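Local coordinates for OBG-type G domain-containing protein (Pyrococcus horikoshii, PDB 2E87) that is of unknown cellular role but binds GDP in its G domain and is probably an Obg-type GTP-binding protein, at residues P168-A173 against K332-L337; Q217-P222 against L241-L246; Y252-S257 against E265-L270; P282-I287 against N311-S316. All blocks are in the same frame, centred on the assembly; numbering follows the deposited sequence.

Interaction 1: residues P168-A173 against K332-L337; sequences PTVVIA and KTLRPL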
# COMPACT_ATOMS: atom_id res chain seq x y z
N PRO A 168 13.71 9.92 -6.44
CA PRO A 168 14.70 9.52 -5.44
C PRO A 168 14.29 9.99 -4.04
O PRO A 168 13.85 11.13 -3.86
CB PRO A 168 15.99 10.19 -5.91
CG PRO A 168 15.73 10.50 -7.40
CD PRO A 168 14.28 10.90 -7.38
N THR A 169 14.43 9.12 -3.06
CA THR A 169 14.07 9.50 -1.69
C THR A 169 15.24 9.37 -0.73
O THR A 169 16.02 8.41 -0.81
CB THR A 169 12.89 8.63 -1.13
OG1 THR A 169 11.71 8.89 -1.88
CG2 THR A 169 12.61 8.99 0.33
N VAL A 170 15.36 10.35 0.15
CA VAL A 170 16.39 10.35 1.18
C VAL A 170 15.67 10.00 2.48
O VAL A 170 14.63 10.58 2.81
CB VAL A 170 17.05 11.73 1.36
CG1 VAL A 170 18.05 11.66 2.51
CG2 VAL A 170 17.77 12.14 0.08
N VAL A 171 16.22 9.04 3.21
CA VAL A 171 15.67 8.58 4.48
C VAL A 171 16.62 9.01 5.61
O VAL A 171 17.77 8.58 5.65
CB VAL A 171 15.51 7.03 4.49
CG1 VAL A 171 14.98 6.55 5.81
CG2 VAL A 171 14.56 6.59 3.37
N ILE A 172 16.12 9.85 6.52
CA ILE A 172 16.90 10.35 7.64
C ILE A 172 16.70 9.51 8.91
O ILE A 172 15.59 9.37 9.40
CB ILE A 172 16.54 11.84 7.93
CG1 ILE A 172 16.78 12.68 6.68
CG2 ILE A 172 17.39 12.39 9.09
CD1 ILE A 172 16.22 14.11 6.79
N ALA A 173 17.81 8.95 9.41
CA ALA A 173 17.79 8.08 10.61
C ALA A 173 18.60 8.64 11.79
O ALA A 173 19.33 9.63 11.67
CB ALA A 173 18.31 6.69 10.24
N LYS A 332 24.53 15.10 -5.64
CA LYS A 332 25.58 14.35 -6.31
C LYS A 332 25.31 12.85 -6.28
O LYS A 332 25.66 12.13 -7.21
CB LYS A 332 26.93 14.64 -5.67
CG LYS A 332 28.05 13.74 -6.17
CD LYS A 332 29.35 13.98 -5.43
CE LYS A 332 30.47 13.10 -5.99
NZ LYS A 332 31.76 13.39 -5.32
N THR A 333 24.70 12.39 -5.20
CA THR A 333 24.41 10.98 -5.03
C THR A 333 23.18 10.52 -5.78
O THR A 333 23.17 9.43 -6.35
CB THR A 333 24.19 10.63 -3.53
OG1 THR A 333 25.35 11.00 -2.77
CG2 THR A 333 23.94 9.13 -3.36
N LEU A 334 22.16 11.36 -5.81
CA LEU A 334 20.91 10.97 -6.44
C LEU A 334 20.54 11.53 -7.81
O LEU A 334 19.57 11.05 -8.41
CB LEU A 334 19.78 11.23 -5.45
CG LEU A 334 19.91 10.54 -4.08
CD1 LEU A 334 18.67 10.84 -3.27
CD2 LEU A 334 20.08 9.03 -4.24
N ARG A 335 21.27 12.51 -8.33
CA ARG A 335 20.94 13.07 -9.64
C ARG A 335 20.91 12.01 -10.75
O ARG A 335 20.05 12.04 -11.63
CB ARG A 335 21.90 14.20 -10.03
CG ARG A 335 21.63 14.78 -11.39
CD ARG A 335 22.39 16.09 -11.58
NE ARG A 335 21.49 17.23 -11.46
CZ ARG A 335 20.93 17.86 -12.48
NH1 ARG A 335 21.16 17.46 -13.73
NH2 ARG A 335 20.11 18.88 -12.26
N PRO A 336 21.86 11.06 -10.73
CA PRO A 336 21.81 10.05 -11.78
C PRO A 336 20.50 9.27 -11.74
O PRO A 336 19.83 9.12 -12.76
CB PRO A 336 23.05 9.17 -11.49
CG PRO A 336 23.45 9.53 -10.09
CD PRO A 336 23.13 10.99 -9.99
N LEU A 337 20.13 8.78 -10.56
CA LEU A 337 18.89 8.03 -10.42
C LEU A 337 17.71 8.89 -10.86
O LEU A 337 16.75 8.39 -11.44
CB LEU A 337 18.67 7.58 -8.97
CG LEU A 337 17.31 6.91 -8.75
CD1 LEU A 337 17.19 5.69 -9.64
CD2 LEU A 337 17.14 6.52 -7.29

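Interaction 2: residues Q217-P222 against L241-L246; sequences QIIDTP and LALRYL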
# COMPACT_ATOMS: atom_id res chain seq x y z
N GLN A 217 12.78 13.56 -2.73
CA GLN A 217 11.91 13.38 -1.58
C GLN A 217 12.75 13.15 -0.30
O GLN A 217 13.73 12.42 -0.31
CB GLN A 217 10.97 12.20 -1.82
CG GLN A 217 9.87 12.09 -0.80
CD GLN A 217 8.90 10.97 -1.10
OE1 GLN A 217 9.28 9.80 -1.20
NE2 GLN A 217 7.63 11.33 -1.24
N ILE A 218 12.34 13.78 0.80
CA ILE A 218 13.04 13.64 2.08
C ILE A 218 12.05 13.19 3.16
O ILE A 218 10.99 13.80 3.32
CB ILE A 218 13.64 14.99 2.57
CG1 ILE A 218 14.30 15.77 1.42
CG2 ILE A 218 14.67 14.72 3.66
CD1 ILE A 218 15.49 15.08 0.79
N ILE A 219 12.39 12.13 3.89
CA ILE A 219 11.54 11.66 4.99
C ILE A 219 12.39 11.37 6.21
O ILE A 219 13.57 11.05 6.09
CB ILE A 219 10.77 10.36 4.65
CG1 ILE A 219 11.74 9.19 4.51
CG2 ILE A 219 9.97 10.52 3.38
CD1 ILE A 219 11.06 7.85 4.35
N ASP A 220 11.80 11.52 7.39
CA ASP A 220 12.53 11.17 8.61
C ASP A 220 11.88 9.90 9.16
O ASP A 220 10.80 9.49 8.71
CB ASP A 220 12.55 12.30 9.65
CG ASP A 220 11.18 12.76 10.06
OD1 ASP A 220 10.16 12.26 9.53
OD2 ASP A 220 11.14 13.65 10.93
N THR A 221 12.52 9.26 10.13
CA THR A 221 12.00 8.00 10.61
C THR A 221 11.70 7.87 12.09
O THR A 221 11.99 6.84 12.70
CB THR A 221 12.97 6.90 10.20
OG1 THR A 221 14.27 7.19 10.73
CG2 THR A 221 13.06 6.83 8.68
N PRO A 222 11.08 8.89 12.69
CA PRO A 222 10.79 8.74 14.13
C PRO A 222 9.96 7.48 14.37
O PRO A 222 9.02 7.18 13.63
CB PRO A 222 10.02 10.02 14.46
CG PRO A 222 9.23 10.26 13.19
CD PRO A 222 10.26 9.96 12.09
N LEU A 241 11.66 -2.37 7.85
CA LEU A 241 12.53 -2.78 6.76
C LEU A 241 11.95 -2.51 5.38
O LEU A 241 12.67 -2.61 4.38
CB LEU A 241 12.90 -4.25 6.89
CG LEU A 241 13.70 -4.63 8.14
CD1 LEU A 241 14.09 -6.10 8.06
CD2 LEU A 241 14.94 -3.77 8.26
N ALA A 242 10.67 -2.17 5.32
CA ALA A 242 10.03 -1.86 4.06
C ALA A 242 10.70 -0.62 3.44
O ALA A 242 10.68 -0.43 2.23
CB ALA A 242 8.53 -1.59 4.27
N LEU A 243 11.30 0.21 4.30
CA LEU A 243 11.98 1.43 3.84
C LEU A 243 13.07 1.12 2.81
O LEU A 243 13.48 2.00 2.07
CB LEU A 243 12.58 2.20 5.04
CG LEU A 243 11.57 2.69 6.10
CD1 LEU A 243 12.27 3.38 7.25
CD2 LEU A 243 10.57 3.63 5.47
N ARG A 244 13.50 -0.14 2.75
CA ARG A 244 14.51 -0.58 1.78
C ARG A 244 14.00 -0.36 0.36
O ARG A 244 14.79 -0.11 -0.56
CB ARG A 244 14.82 -2.08 1.90
CG ARG A 244 15.38 -2.56 3.23
CD ARG A 244 15.64 -4.07 3.17
NE ARG A 244 16.09 -4.61 4.46
CZ ARG A 244 16.37 -5.89 4.69
NH1 ARG A 244 16.27 -6.78 3.71
NH2 ARG A 244 16.75 -6.28 5.90
N TYR A 245 12.69 -0.47 0.19
CA TYR A 245 12.07 -0.31 -1.12
C TYR A 245 11.66 1.12 -1.48
O TYR A 245 11.25 1.38 -2.61
CB TYR A 245 10.86 -1.23 -1.21
CG TYR A 245 11.23 -2.67 -0.95
CD1 TYR A 245 10.56 -3.42 0.00
CD2 TYR A 245 12.25 -3.28 -1.67
CE1 TYR A 245 10.89 -4.75 0.24
CE2 TYR A 245 12.60 -4.61 -1.45
CZ TYR A 245 11.91 -5.33 -0.50
OH TYR A 245 12.25 -6.65 -0.28
N LEU A 246 11.77 2.03 -0.52
CA LEU A 246 11.44 3.44 -0.73
C LEU A 246 12.71 4.29 -0.81
O LEU A 246 12.91 5.04 -1.78
CB LEU A 246 10.58 3.93 0.43
CG LEU A 246 10.18 5.40 0.44
CD1 LEU A 246 9.32 5.74 -0.77
CD2 LEU A 246 9.40 5.64 1.72

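Interaction 3: residues Y252-S257 against E265-L270; sequences YIFDPS and EEQIHL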
# COMPACT_ATOMS: atom_id res chain seq x y z
N TYR A 252 22.42 9.35 8.09
CA TYR A 252 22.43 8.97 9.50
C TYR A 252 23.03 10.10 10.31
O TYR A 252 24.19 10.46 10.12
CB TYR A 252 23.25 7.71 9.72
CG TYR A 252 22.94 7.09 11.05
CD1 TYR A 252 21.96 6.11 11.16
CD2 TYR A 252 23.54 7.57 12.22
CE1 TYR A 252 21.57 5.61 12.41
CE2 TYR A 252 23.16 7.08 13.46
CZ TYR A 252 22.17 6.10 13.55
OH TYR A 252 21.77 5.60 14.76
N ILE A 253 22.23 10.65 11.22
CA ILE A 253 22.69 11.74 12.06
C ILE A 253 23.14 11.30 13.45
O ILE A 253 22.40 10.61 14.16
CB ILE A 253 21.59 12.80 12.26
CG1 ILE A 253 21.05 13.30 10.92
CG2 ILE A 253 22.16 13.96 13.07
CD1 ILE A 253 19.93 14.32 11.05
N PHE A 254 24.35 11.72 13.82
CA PHE A 254 24.93 11.47 15.14
C PHE A 254 24.86 12.81 15.88
O PHE A 254 24.93 13.86 15.24
CB PHE A 254 26.41 11.10 15.07
CG PHE A 254 26.68 9.68 14.67
CD1 PHE A 254 27.04 9.37 13.36
CD2 PHE A 254 26.62 8.65 15.61
CE1 PHE A 254 27.34 8.06 13.00
CE2 PHE A 254 26.91 7.35 15.27
CZ PHE A 254 27.28 7.05 13.96
N ASP A 255 24.73 12.78 17.20
CA ASP A 255 24.71 13.99 18.03
C ASP A 255 25.85 13.84 19.04
O ASP A 255 25.66 13.32 20.14
CB ASP A 255 23.37 14.15 18.77
CG ASP A 255 23.41 15.28 19.80
OD1 ASP A 255 24.39 16.07 19.79
OD2 ASP A 255 22.47 15.39 20.63
N PRO A 256 27.05 14.29 18.68
CA PRO A 256 28.22 14.19 19.56
C PRO A 256 28.09 14.86 20.93
O PRO A 256 28.82 14.54 21.85
CB PRO A 256 29.34 14.82 18.73
CG PRO A 256 28.89 14.61 17.33
CD PRO A 256 27.42 14.91 17.40
N SER A 257 27.16 15.80 21.04
CA SER A 257 26.94 16.52 22.29
C SER A 257 26.20 15.65 23.32
O SER A 257 26.28 15.88 24.53
CB SER A 257 26.09 17.77 22.02
OG SER A 257 24.71 17.44 22.05
N GLU A 265 28.29 6.06 22.43
CA GLU A 265 28.41 4.62 22.19
C GLU A 265 27.07 3.99 21.78
O GLU A 265 27.03 3.12 20.92
CB GLU A 265 28.93 3.89 23.44
CG GLU A 265 30.14 4.52 24.13
CD GLU A 265 29.75 5.61 25.14
OE1 GLU A 265 29.00 5.32 26.13
OE2 GLU A 265 30.22 6.76 24.93
N GLU A 266 25.97 4.43 22.39
CA GLU A 266 24.66 3.91 22.05
C GLU A 266 24.24 4.35 20.63
O GLU A 266 23.60 3.60 19.90
CB GLU A 266 23.61 4.37 23.07
CG GLU A 266 23.75 3.75 24.46
CD GLU A 266 22.62 4.15 25.39
OE1 GLU A 266 21.61 4.70 24.90
OE2 GLU A 266 22.72 3.90 26.61
N GLN A 267 24.63 5.55 20.24
CA GLN A 267 24.30 6.04 18.91
C GLN A 267 25.09 5.20 17.92
O GLN A 267 24.58 4.87 16.86
CB GLN A 267 24.68 7.51 18.75
CG GLN A 267 23.82 8.48 19.54
CD GLN A 267 24.31 9.92 19.40
OE1 GLN A 267 24.46 10.43 18.29
NE2 GLN A 267 24.55 10.57 20.53
N ILE A 268 26.32 4.85 18.26
CA ILE A 268 27.11 4.02 17.34
C ILE A 268 26.49 2.62 17.21
O ILE A 268 26.44 2.06 16.12
CB ILE A 268 28.59 3.89 17.81
CG1 ILE A 268 29.37 5.16 17.45
CG2 ILE A 268 29.26 2.71 17.13
CD1 ILE A 268 30.76 5.20 18.08
N HIS A 269 26.00 2.06 18.31
CA HIS A 269 25.41 0.74 18.19
C HIS A 269 24.24 0.78 17.23
O HIS A 269 24.11 -0.09 16.38
CB HIS A 269 24.95 0.22 19.55
CG HIS A 269 26.07 -0.14 20.47
ND1 HIS A 269 25.90 -0.33 21.82
CD2 HIS A 269 27.38 -0.35 20.22
CE1 HIS A 269 27.06 -0.64 22.37
NE2 HIS A 269 27.98 -0.67 21.42
N LEU A 270 23.41 1.81 17.36
CA LEU A 270 22.25 1.95 16.51
C LEU A 270 22.68 2.12 15.06
O LEU A 270 22.12 1.50 14.17
CB LEU A 270 21.38 3.14 16.93
CG LEU A 270 20.04 3.19 16.20
CD1 LEU A 270 19.23 1.94 16.53
CD2 LEU A 270 19.28 4.44 16.61

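Interaction 4: residues P282-I287 against N311-S316; sequences PFLVVI and NPIKIS. With GDP (guanosine-5'-diphosphate), chain F.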
# COMPACT_ATOMS: atom_id res chain seq x y z
N PRO A 282 23.18 3.45 -0.28
CA PRO A 282 24.32 4.29 0.13
C PRO A 282 23.97 5.08 1.39
O PRO A 282 22.80 5.44 1.61
CB PRO A 282 24.53 5.20 -1.08
CG PRO A 282 23.15 5.22 -1.75
CD PRO A 282 22.71 3.80 -1.63
N PHE A 283 24.99 5.35 2.20
CA PHE A 283 24.85 6.12 3.45
C PHE A 283 25.65 7.42 3.41
O PHE A 283 26.71 7.53 2.78
CB PHE A 283 25.32 5.31 4.66
CG PHE A 283 24.29 4.38 5.24
CD1 PHE A 283 23.88 3.25 4.54
CD2 PHE A 283 23.75 4.62 6.49
CE1 PHE A 283 22.95 2.36 5.09
CE2 PHE A 283 22.83 3.74 7.06
CZ PHE A 283 22.42 2.61 6.35
N LEU A 284 25.11 8.42 4.10
CA LEU A 284 25.72 9.73 4.22
C LEU A 284 25.63 10.05 5.70
O LEU A 284 24.55 10.29 6.24
CB LEU A 284 24.93 10.77 3.43
CG LEU A 284 25.42 12.21 3.64
CD1 LEU A 284 26.88 12.34 3.20
CD2 LEU A 284 24.53 13.18 2.87
N VAL A 285 26.77 10.00 6.37
CA VAL A 285 26.83 10.27 7.80
C VAL A 285 26.98 11.77 8.04
O VAL A 285 27.83 12.44 7.45
CB VAL A 285 28.01 9.56 8.45
CG1 VAL A 285 28.02 9.86 9.93
CG2 VAL A 285 27.92 8.05 8.19
N VAL A 286 26.13 12.30 8.91
CA VAL A 286 26.17 13.69 9.26
C VAL A 286 26.41 13.79 10.76
O VAL A 286 25.79 13.05 11.54
CB VAL A 286 24.83 14.38 8.89
CG1 VAL A 286 24.64 15.63 9.72
CG2 VAL A 286 24.81 14.75 7.41
N ILE A 287 27.32 14.66 11.17
CA ILE A 287 27.62 14.88 12.59
C ILE A 287 26.98 16.24 12.93
O ILE A 287 27.53 17.30 12.61
CB ILE A 287 29.14 14.92 12.83
CG1 ILE A 287 29.75 13.61 12.35
CG2 ILE A 287 29.44 15.14 14.29
CD1 ILE A 287 31.22 13.45 12.71
N ASN A 311 32.88 9.21 4.73
CA ASN A 311 33.39 10.55 4.92
C ASN A 311 32.20 11.39 5.38
O ASN A 311 31.35 11.80 4.58
CB ASN A 311 33.96 11.08 3.60
CG ASN A 311 34.86 12.30 3.79
OD1 ASN A 311 35.59 12.70 2.86
ND2 ASN A 311 34.81 12.91 4.97
N PRO A 312 32.12 11.65 6.69
CA PRO A 312 31.04 12.43 7.30
C PRO A 312 31.07 13.92 7.00
O PRO A 312 32.11 14.47 6.63
CB PRO A 312 31.22 12.15 8.78
CG PRO A 312 32.70 12.08 8.91
CD PRO A 312 33.10 11.24 7.72
N ILE A 313 29.92 14.56 7.16
CA ILE A 313 29.78 15.98 6.95
C ILE A 313 29.39 16.61 8.29
O ILE A 313 28.38 16.23 8.88
CB ILE A 313 28.68 16.29 5.93
CG1 ILE A 313 29.02 15.65 4.58
CG2 ILE A 313 28.48 17.79 5.81
CD1 ILE A 313 27.95 15.84 3.52
N LYS A 314 30.19 17.56 8.76
CA LYS A 314 29.90 18.24 10.01
C LYS A 314 28.84 19.32 9.75
O LYS A 314 28.94 20.05 8.76
CB LYS A 314 31.20 18.84 10.56
CG LYS A 314 32.16 17.76 11.04
CD LYS A 314 33.58 18.26 11.32
CE LYS A 314 34.42 18.41 10.04
NZ LYS A 314 35.84 18.82 10.32
N ILE A 315 27.83 19.42 10.61
CA ILE A 315 26.76 20.41 10.40
C ILE A 315 26.06 20.87 11.68
O ILE A 315 26.31 20.38 12.78
CB ILE A 315 25.62 19.86 9.48
CG1 ILE A 315 24.70 18.93 10.28
CG2 ILE A 315 26.19 19.10 8.29
CD1 ILE A 315 23.40 18.54 9.57
N SER A 316 25.15 21.82 11.49
CA SER A 316 24.31 22.35 12.57
C SER A 316 22.96 22.61 11.91
O SER A 316 22.74 23.66 11.32
CB SER A 316 24.86 23.66 13.13
OG SER A 316 23.89 24.29 13.96
PB GDP F . 14.50 14.41 15.86
O1B GDP F . 13.74 13.88 17.06
O2B GDP F . 15.80 13.50 15.52
O3B GDP F . 13.69 14.96 14.68
O3A GDP F . 15.18 15.73 16.45
PA GDP F . 14.78 17.28 16.23
O1A GDP F . 14.87 17.66 14.80
O2A GDP F . 13.28 17.51 16.80
O5' GDP F . 15.84 18.14 17.08
C5' GDP F . 15.72 17.78 18.47
C4' GDP F . 16.15 18.97 19.35
O4' GDP F . 17.54 19.36 19.00
C3' GDP F . 15.35 20.25 19.14
O3' GDP F . 14.82 21.12 20.14
C2' GDP F . 16.09 20.93 17.97
O2' GDP F . 15.85 22.35 18.06
C1' GDP F . 17.51 20.74 18.47
N9 GDP F . 18.52 20.86 17.40
C8 GDP F . 18.42 20.41 16.11
N7 GDP F . 19.51 20.69 15.45
C5 GDP F . 20.37 21.34 16.27
C6 GDP F . 21.70 21.90 16.12
O6 GDP F . 22.29 21.83 15.05
N1 GDP F . 22.28 22.50 17.22
C2 GDP F . 21.60 22.57 18.43
N2 GDP F . 22.21 23.18 19.50
N3 GDP F . 20.39 22.07 18.58
C4 GDP F . 19.74 21.45 17.54
O HOH W 1 29.20 9.87 4.72

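Interaction 1: residues P168-A173 against K332-L337
Pro168 and Val170 meet Leu334 and Leu337 where the start of strand 169-173 runs under helix 323-350. The side-chain contacts are apolar, carbon against carbon, and the nearest CA pair, Pro168 and Leu334, is 6.5 Å apart. Leu334 and Pro168 share most of the contact. The Leu334 CG lies beside the backbone N (chi1 -56°) and the chain continues extended, which places CD1 against both Val170, in the strand, and Pro168, just before it: this methyl is 3.7 Å from Val170 CG2 and 3.8 Å from Pro168 CB. The Val170 and Leu334 side chains cross at a slant. Leu334 CB follows along the proline ring, 4.0 Å from Pro168 CB.

One turn on, Leu337 takes a different conformation, with CG opposite the backbone N (chi1 174°). It slides past Pro168 in the reverse direction, CG lying 4.1 Å from Pro168 CG. Both leucines thus touch the one proline ring, Leu334 mainly at CB and Leu337 at CB and CG. Leu337 follows directly on Pro336, where the helix is kinked and regular bonding to the preceding turn is lost.

Thr169 points away from the helix, and its hydroxyl lies close to the Gln217 side chain on the adjacent strand. Leu249 and Tyr216 also touch Leu334. With no hydrogen bond crossing between the two segments, the contact rests on van der Waals packing of largely buried apolar groups, with Leu337 at its partly exposed margin.

Interaction 2: residues Q217-P222 against L241-L246
Ile219 and Thr221 pack against Leu243 and Leu246 in a buried, essentially apolar contact between strand 214-220 with its C-terminal loop and the turn that leads from helix 234-241 to strand 249-254. The backbones stay well apart, with Thr221 and Leu243 CA atoms separated by 9.4 Å, so the side chains alone span the gap, and no hydrogen bond crosses it.

Residues 241-246 coil through successive short-range backbone bonds, among them Leu246 N to Leu243 O at 3.1 Å, and this brings Leu243 and Leu246 to the same side of the turn. Ile219 and Leu246 reach toward each other tip to tip, CD1 of the isoleucine 3.8 Å from CD2 of the leucine. Ile219 CG1 sits between its own backbone N and carbonyl carbon (chi1 67°), a crowded position, and the extended chain beyond it points CD1 straight across. Leu243 CD2 is a looser neighbour of that methyl, 4.4 Å from Ile219 CD1. Farther along, the Thr221 and Leu243 side chains cross obliquely, with Thr221 CG2 3.8 Å from Leu243 CD1.

Thr221 divides its two branches: the methyl goes to the leucine, whereas OG1 is hydrogen-bonded to Ile172 O on the neighbouring strand. On the turn, Ala242 and Tyr245 touch helix 76-86, so the segment lies between the sheet and the helical bundle. The Thr221 side chain comes within about 4 Å of that of Lys180, which binds GDP, and Asp220, Thr221 and Pro222 begin the Asp-Thr-Pro-Gly sequence of the G3 (DxxG) motif of P-loop GTPases.

Interaction 3: residues Y252-S257 against E265-L270
Gln267 of helix 264-277 reaches the strand end at Phe254 and Asp255, and its atoms change partner from carbon to polar along the way. CB lies 3.9 Å from Phe254 CD2, side chain and ring sliding past each other in opposite directions. With CG beside the backbone N (chi1 -70°) and the chain extended, the amide arrives beside the backbone N and O of Asp255. There OE1 accepts from Asp255 N at 2.6 Å, a nearly straight bond (177°) in the carbonyl plane on a lone pair. NE2 donates to Asp255 O at 3.0 Å, the acceptor lying in the amide plane, although NE2 itself stands above the plane of that carbonyl; Phe262 O is its second partner.

Alongside, Phe254 presents its ring edge to the Ile268 backbone, CE2 lying 3.9 Å from Ile268 CA, while Tyr252 OH rests 3.3 Å from Leu270 CG. A leucine in place of Gln267 would probably leave the buried N-H and carbonyl of Asp255 without these mates.

Asp255 is thus fixed by its backbone, leaving OD1 for an Asx turn with Ser257 N and OD2 for a salt bridge to Lys289. A side-chain amide that pairs with both the backbone N-H and the backbone carbonyl of one residue fastens this beta-alpha connection.

Interaction 4: residues P282-I287 against N311-S316
Val286 pairs with Ile313 and Ile287 with Lys314 in parallel register, their CA atoms 4.9 Å and 4.8 Å apart, where the beta-alpha-beta unit of strand 283-287, helix 295-307 and strand 313-314 closes at the sheet edge of the G domain. Three backbone bonds hold it: Ile313 N to Val285 O, Ile287 N to Ile313 O, and Ile315 N to Ile287 O at 2.9 Å. Before the first bridge, a water joins Val285 N to Asn311 O.

On one face Leu284 crosses Ile313, with Leu284 CD1 3.7 Å from Ile313 CD1, toward helix 323-350. On the other, Val285 and Ile287 lie side by side with Pro312, whose CB is 4.1 Å from both Val285 CG1 and Ile287 CG1; helix 295-307 covers these residues.

Ile315 crosses Val286 at about a right angle, though their exact spacing in the model is doubtful, and it also touches Asn288, a GDP-binding residue. Trimming Ile315 to an alanine is likely to leave a gap next to the Asn288 side chain.

Ser316 begins the Ser-Ala-Leu sequence of the G5 motif, and its OG, which accepts from Lys319 N, lies 3.1 Å from O6 of GDP.

Overall arrangement
All four contacts belong to one G-domain sheet. Interaction 1 covers part of one face with helix 323-350; interactions 2 and 3 lie on the other face, against the 241-246 turn and helix 264-277. Interaction 4 joins two strands within the sheet. All four are largely buried; interaction 4 reaches the surface at Lys314, and interaction 1 is partly open at Leu337. Strand 169-173 probably bonds to interactions 2 and 3, while strand 249-254 carries the sheet on to interaction 4. Chemistry follows place: face packing in interactions 1 and 2 is apolar, interaction 3 adds a buried amide near the nucleotide end, and interaction 4 relies on main-chain bonds.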